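PDB 4PMH: pectinesterase from Sitophilus oryzae, which hydrolyses the methyl esters of pectin to release methanol, and probably serves the weevil in digesting plant cell walls. Local coordinates for residues A[231-245]-A[266-280]. Numbering follows the deposited sequence.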
loop_
_atom_site.group_PDB
_atom_site.type_symbol
_atom_site.label_atom_id
_atom_site.label_comp_id
_atom_site.label_asym_id
_atom_site.label_seq_id
_atom_site.Cartn_x
_atom_site.Cartn_y
_atom_site.Cartn_z
ATOM N N GLY A 231 -5.974 5.471 -1.866
ATOM C CA GLY A 231 -6.091 6.867 -2.238
ATOM C C GLY A 231 -5.135 7.861 -1.607
ATOM O O GLY A 231 -5.358 9.062 -1.705
ATOM N N GLY A 232 -4.072 7.391 -0.980
ATOM C CA GLY A 232 -3.155 8.284 -0.292
ATOM C C GLY A 232 -2.223 8.986 -1.260
ATOM O O GLY A 232 -2.171 8.653 -2.455
ATOM N N SER A 233 -1.502 9.974 -0.744
ATOM C CA SER A 233 -0.329 10.489 -1.413
ATOM C C SER A 233 0.829 9.646 -0.932
ATOM O O SER A 233 1.363 9.889 0.148
ATOM C CB SER A 233 -0.088 11.951 -1.061
ATOM O OG SER A 233 -1.064 12.799 -1.637
ATOM N N ALA A 234 1.222 8.651 -1.720
ATOM C CA ALA A 234 2.213 7.666 -1.266
ATOM C C ALA A 234 3.427 7.659 -2.175
ATOM O O ALA A 234 3.297 7.503 -3.385
ATOM C CB ALA A 234 1.597 6.277 -1.194
ATOM N N ILE A 235 4.597 7.861 -1.569
ATOM C CA ILE A 235 5.876 7.885 -2.258
ATOM C C ILE A 235 6.604 6.574 -1.986
ATOM O O ILE A 235 6.696 6.140 -0.830
ATOM C CB ILE A 235 6.734 9.056 -1.747
ATOM C CG1 ILE A 235 6.046 10.370 -2.095
ATOM C CG2 ILE A 235 8.150 8.991 -2.289
ATOM C CD1 ILE A 235 6.501 11.539 -1.244
ATOM N N PHE A 236 7.106 5.944 -3.043
ATOM C CA PHE A 236 7.848 4.692 -2.943
ATOM C C PHE A 236 9.206 4.935 -3.560
ATOM O O PHE A 236 9.311 5.047 -4.778
ATOM C CB PHE A 236 7.144 3.586 -3.718
ATOM C CG PHE A 236 5.787 3.255 -3.196
ATOM C CD1 PHE A 236 5.620 2.268 -2.223
ATOM C CD2 PHE A 236 4.664 3.924 -3.667
ATOM C CE1 PHE A 236 4.361 1.960 -1.744
ATOM C CE2 PHE A 236 3.401 3.618 -3.180
ATOM C CZ PHE A 236 3.250 2.632 -2.224
ATOM N N GLU A 237 10.233 5.062 -2.725
ATOM C CA GLU A 237 11.585 5.363 -3.207
ATOM C C GLU A 237 12.506 4.190 -2.873
ATOM O O GLU A 237 12.563 3.751 -1.707
ATOM C CB GLU A 237 12.108 6.676 -2.583
ATOM C CG GLU A 237 13.528 6.995 -2.973
ATOM C CD GLU A 237 14.044 8.327 -2.442
ATOM O OE1 GLU A 237 13.400 8.957 -1.576
ATOM O OE2 GLU A 237 15.133 8.746 -2.906
ATOM N N SER A 238 13.216 3.688 -3.887
ATOM C CA SER A 238 14.125 2.543 -3.733
ATOM C C SER A 238 13.397 1.315 -3.198
ATOM O O SER A 238 13.870 0.637 -2.314
ATOM C CB SER A 238 15.337 2.878 -2.872
ATOM O OG SER A 238 15.976 4.038 -3.405
ATOM N N CYS A 239 12.241 1.051 -3.765
ATOM C CA CYS A 239 11.413 -0.066 -3.343
ATOM C C CYS A 239 11.428 -1.121 -4.426
ATOM O O CYS A 239 11.861 -0.852 -5.535
ATOM C CB CYS A 239 9.982 0.411 -3.095
ATOM S SG CYS A 239 9.752 1.338 -1.565
ATOM N N THR A 240 10.984 -2.332 -4.085
ATOM C CA THR A 240 10.850 -3.401 -5.050
ATOM C C THR A 240 9.428 -3.922 -4.994
ATOM O O THR A 240 8.929 -4.209 -3.902
ATOM C CB THR A 240 11.843 -4.557 -4.779
ATOM O OG1 THR A 240 13.187 -4.083 -4.933
ATOM C CG2 THR A 240 11.638 -5.709 -5.746
ATOM N N PHE A 241 8.799 -4.037 -6.160
ATOM C CA PHE A 241 7.446 -4.563 -6.290
ATOM C C PHE A 241 7.534 -5.874 -7.069
ATOM O O PHE A 241 8.032 -5.888 -8.216
ATOM C CB PHE A 241 6.546 -3.573 -7.048
ATOM C CG PHE A 241 6.456 -2.211 -6.412
ATOM C CD1 PHE A 241 7.400 -1.237 -6.699
ATOM C CD2 PHE A 241 5.428 -1.903 -5.524
ATOM C CE1 PHE A 241 7.328 0.021 -6.102
ATOM C CE2 PHE A 241 5.357 -0.663 -4.916
ATOM C CZ PHE A 241 6.317 0.308 -5.204
ATOM N N TYR A 242 7.062 -6.967 -6.468
ATOM C CA TYR A 242 7.290 -8.301 -7.009
ATOM C C TYR A 242 5.963 -8.990 -7.294
ATOM O O TYR A 242 5.179 -9.240 -6.378
ATOM C CB TYR A 242 8.116 -9.128 -6.018
ATOM C CG TYR A 242 8.668 -10.402 -6.594
ATOM C CD1 TYR A 242 7.872 -11.526 -6.697
ATOM C CD2 TYR A 242 9.988 -10.474 -7.053
ATOM C CE1 TYR A 242 8.360 -12.690 -7.244
ATOM C CE2 TYR A 242 10.493 -11.644 -7.609
ATOM C CZ TYR A 242 9.666 -12.747 -7.704
ATOM O OH TYR A 242 10.126 -13.936 -8.225
ATOM N N VAL A 243 5.723 -9.288 -8.557
ATOM C CA VAL A 243 4.494 -9.920 -8.993
ATOM C C VAL A 243 4.670 -11.422 -8.884
ATOM O O VAL A 243 5.457 -12.009 -9.609
ATOM C CB VAL A 243 4.154 -9.577 -10.436
ATOM C CG1 VAL A 243 2.797 -10.155 -10.815
ATOM C CG2 VAL A 243 4.148 -8.068 -10.621
ATOM N N LYS A 244 3.929 -12.023 -7.972
ATOM C CA LYS A 244 4.045 -13.437 -7.700
ATOM C C LYS A 244 3.246 -14.233 -8.702
ATOM O O LYS A 244 2.241 -13.772 -9.224
ATOM C CB LYS A 244 3.532 -13.752 -6.296
ATOM C CG LYS A 244 4.498 -13.380 -5.179
ATOM C CD LYS A 244 4.188 -14.118 -3.881
ATOM C CE LYS A 244 4.546 -15.598 -3.937
ATOM N NZ LYS A 244 5.989 -15.907 -3.721
ATOM N N ALA A 245 3.704 -15.456 -8.945
ATOM C CA ALA A 245 3.049 -16.362 -9.883
ATOM C C ALA A 245 2.477 -17.609 -9.187
ATOM O O ALA A 245 1.824 -18.439 -9.835
ATOM C CB ALA A 245 4.041 -16.762 -10.970
ATOM N N GLY A 266 -1.131 11.365 -6.151
ATOM C CA GLY A 266 -1.488 10.012 -5.746
ATOM C C GLY A 266 -0.231 9.239 -5.421
ATOM O O GLY A 266 0.460 9.540 -4.444
ATOM N N TYR A 267 0.092 8.262 -6.258
ATOM C CA TYR A 267 1.231 7.378 -6.012
ATOM C C TYR A 267 2.450 7.819 -6.846
ATOM O O TYR A 267 2.329 8.130 -8.017
ATOM C CB TYR A 267 0.831 5.930 -6.308
ATOM C CG TYR A 267 -0.164 5.300 -5.352
ATOM C CD1 TYR A 267 -0.427 5.843 -4.094
ATOM C CD2 TYR A 267 -0.826 4.107 -5.700
ATOM C CE1 TYR A 267 -1.309 5.226 -3.206
ATOM C CE2 TYR A 267 -1.697 3.493 -4.822
ATOM C CZ TYR A 267 -1.950 4.065 -3.582
ATOM O OH TYR A 267 -2.802 3.444 -2.713
ATOM N N PHE A 268 3.611 7.885 -6.207
ATOM C CA PHE A 268 4.871 8.217 -6.863
ATOM C C PHE A 268 5.876 7.100 -6.611
ATOM O O PHE A 268 6.281 6.846 -5.453
ATOM C CB PHE A 268 5.406 9.533 -6.313
ATOM C CG PHE A 268 6.609 10.059 -7.031
ATOM C CD1 PHE A 268 6.591 10.316 -8.382
ATOM C CD2 PHE A 268 7.752 10.335 -6.327
ATOM C CE1 PHE A 268 7.710 10.826 -9.027
ATOM C CE2 PHE A 268 8.872 10.859 -6.951
ATOM C CZ PHE A 268 8.856 11.099 -8.297
ATOM N N VAL A 269 6.236 6.412 -7.689
ATOM C CA VAL A 269 7.213 5.331 -7.661
ATOM C C VAL A 269 8.503 5.844 -8.313
ATOM O O VAL A 269 8.503 6.183 -9.505
ATOM C CB VAL A 269 6.671 4.112 -8.411
ATOM C CG1 VAL A 269 7.725 3.035 -8.484
ATOM C CG2 VAL A 269 5.390 3.588 -7.751
ATOM N N TYR A 270 9.584 5.907 -7.529
ATOM C CA TYR A 270 10.835 6.568 -7.917
ATOM C C TYR A 270 12.073 5.738 -7.531
ATOM O O TYR A 270 12.175 5.265 -6.409
ATOM C CB TYR A 270 10.892 7.911 -7.219
ATOM C CG TYR A 270 12.126 8.748 -7.440
ATOM C CD1 TYR A 270 12.466 9.196 -8.702
ATOM C CD2 TYR A 270 12.894 9.180 -6.364
ATOM C CE1 TYR A 270 13.574 10.000 -8.907
ATOM C CE2 TYR A 270 14.006 9.992 -6.560
ATOM C CZ TYR A 270 14.341 10.393 -7.836
ATOM O OH TYR A 270 15.451 11.182 -8.042
ATOM N N LYS A 271 13.007 5.571 -8.475
ATOM C CA LYS A 271 14.219 4.795 -8.286
ATOM C C LYS A 271 13.889 3.417 -7.704
ATOM O O LYS A 271 14.582 2.923 -6.832
ATOM C CB LYS A 271 15.197 5.529 -7.378
ATOM C CG LYS A 271 15.565 6.923 -7.841
ATOM C CD LYS A 271 16.395 6.874 -9.102
ATOM C CE LYS A 271 17.224 8.136 -9.254
ATOM N NZ LYS A 271 17.701 8.299 -10.644
ATOM N N SER A 272 12.837 2.806 -8.211
ATOM C CA SER A 272 12.362 1.519 -7.712
ATOM C C SER A 272 12.488 0.434 -8.797
ATOM O O SER A 272 12.949 0.709 -9.921
ATOM C CB SER A 272 10.913 1.677 -7.217
ATOM O OG SER A 272 10.882 2.389 -5.957
ATOM N N THR A 273 12.124 -0.800 -8.440
ATOM C CA THR A 273 12.164 -1.914 -9.340
ATOM C C THR A 273 10.805 -2.578 -9.355
ATOM O O THR A 273 10.199 -2.827 -8.299
ATOM C CB THR A 273 13.216 -2.928 -8.870
ATOM O OG1 THR A 273 14.520 -2.313 -8.910
ATOM C CG2 THR A 273 13.220 -4.179 -9.742
ATOM N N ILE A 274 10.316 -2.846 -10.553
ATOM C CA ILE A 274 9.088 -3.594 -10.736
ATOM C C ILE A 274 9.404 -4.910 -11.462
ATOM O O ILE A 274 9.823 -4.929 -12.619
ATOM C CB ILE A 274 8.061 -2.776 -11.538
ATOM C CG1 ILE A 274 7.714 -1.488 -10.781
ATOM C CG2 ILE A 274 6.856 -3.633 -11.825
ATOM C CD1 ILE A 274 6.783 -0.554 -11.514
ATOM N N THR A 275 9.170 -6.019 -10.779
ATOM C CA THR A 275 9.618 -7.304 -11.273
ATOM C C THR A 275 8.653 -8.394 -10.820
ATOM O O THR A 275 7.549 -8.111 -10.330
ATOM C CB THR A 275 11.060 -7.564 -10.778
ATOM O OG1 THR A 275 11.607 -8.693 -11.455
ATOM C CG2 THR A 275 11.105 -7.790 -9.278
ATOM N N GLY A 276 9.056 -9.640 -10.986
ATOM C CA GLY A 276 8.192 -10.725 -10.578
ATOM C C GLY A 276 8.765 -12.056 -10.968
ATOM O O GLY A 276 9.901 -12.134 -11.437
ATOM N N ASP A 277 7.945 -13.091 -10.777
ATOM C CA ASP A 277 8.307 -14.453 -11.121
ATOM C C ASP A 277 8.492 -14.589 -12.620
ATOM O O ASP A 277 7.815 -13.921 -13.404
ATOM C CB ASP A 277 7.228 -15.453 -10.656
ATOM C CG ASP A 277 7.280 -15.742 -9.160
ATOM O OD1 ASP A 277 8.382 -15.713 -8.538
ATOM O OD2 ASP A 277 6.189 -16.013 -8.590
ATOM N N SER A 278 9.387 -15.505 -12.988
ATOM C CA SER A 278 9.832 -15.735 -14.367
ATOM C C SER A 278 8.694 -16.054 -15.297
ATOM O O SER A 278 8.740 -15.728 -16.473
ATOM C CB SER A 278 10.821 -16.908 -14.402
ATOM O OG SER A 278 11.664 -16.867 -13.266
ATOM N N ALA A 279 7.674 -16.714 -14.766
ATOM C CA ALA A 279 6.494 -17.029 -15.547
ATOM C C ALA A 279 5.953 -15.803 -16.302
ATOM O O ALA A 279 5.627 -15.913 -17.489
ATOM C CB ALA A 279 5.426 -17.640 -14.651
ATOM N N TRP A 280 5.888 -14.649 -15.622
ATOM C CA TRP A 280 5.405 -13.386 -16.225
ATOM C C TRP A 280 6.344 -12.858 -17.306
ATOM O O TRP A 280 5.895 -12.177 -18.230
ATOM C CB TRP A 280 5.258 -12.271 -15.174
ATOM C CG TRP A 280 4.320 -12.596 -14.095
ATOM C CD1 TRP A 280 4.616 -12.762 -12.787
ATOM C CD2 TRP A 280 2.921 -12.819 -14.233
ATOM N NE1 TRP A 280 3.480 -13.068 -12.082
ATOM C CE2 TRP A 280 2.420 -13.113 -12.949
ATOM C CE3 TRP A 280 2.034 -12.785 -15.319
ATOM C CZ2 TRP A 280 1.074 -13.388 -12.716
ATOM C CZ3 TRP A 280 0.696 -13.066 -15.093
ATOM C CH2 TRP A 280 0.225 -13.354 -13.805
HETATM O O HOH W 1 17.195 2.912 -5.685
HETATM O O HOH W 2 15.037 -1.386 -6.273
#
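Y270 O is gripped by two donors, S238 N at 3.2 Å and S272 OG, the hydroxyl coming from above the carbonyl plane. S272 OG in turn accepts C239 N at 2.9 Å, so a small serine hydroxyl ties the two successive coils together at the corner where both bend, in place of a regular backbone pairing. On either side of this corner the strands run parallel. F236 N and F268 O (2.7 Å) are bonded before it, F241 N and T273 O (2.8 Å) after it. Buried, apolar F241 suits the inner face: CE1 of its ring lies 3.9 Å from V269 CG1, and its edge meets S272 CB.

Near the far end, Y242 has CG anti to its backbone N (chi1 -167°), which swings the ring across to strand 273-276, one face over G276. G276, with no side chain to interfere, puts CA over the ring centre, 3.7 Å away in a CH-pi contact. The phenol OH reaches D277 OD1 at 2.5 Å, while D277 OD2 accepts A245 N, so one carboxylate joins side chain and backbone. A leucine here would probably leave D277 OD1 without its phenol partner and G276 CA without the flat ring face it packs against. Beyond it, V243 CG1 sits over one face of W280. Such stacked parallel strands, turning at matching corners, are successive coils of the right-handed parallel beta-helix of pectinesterases.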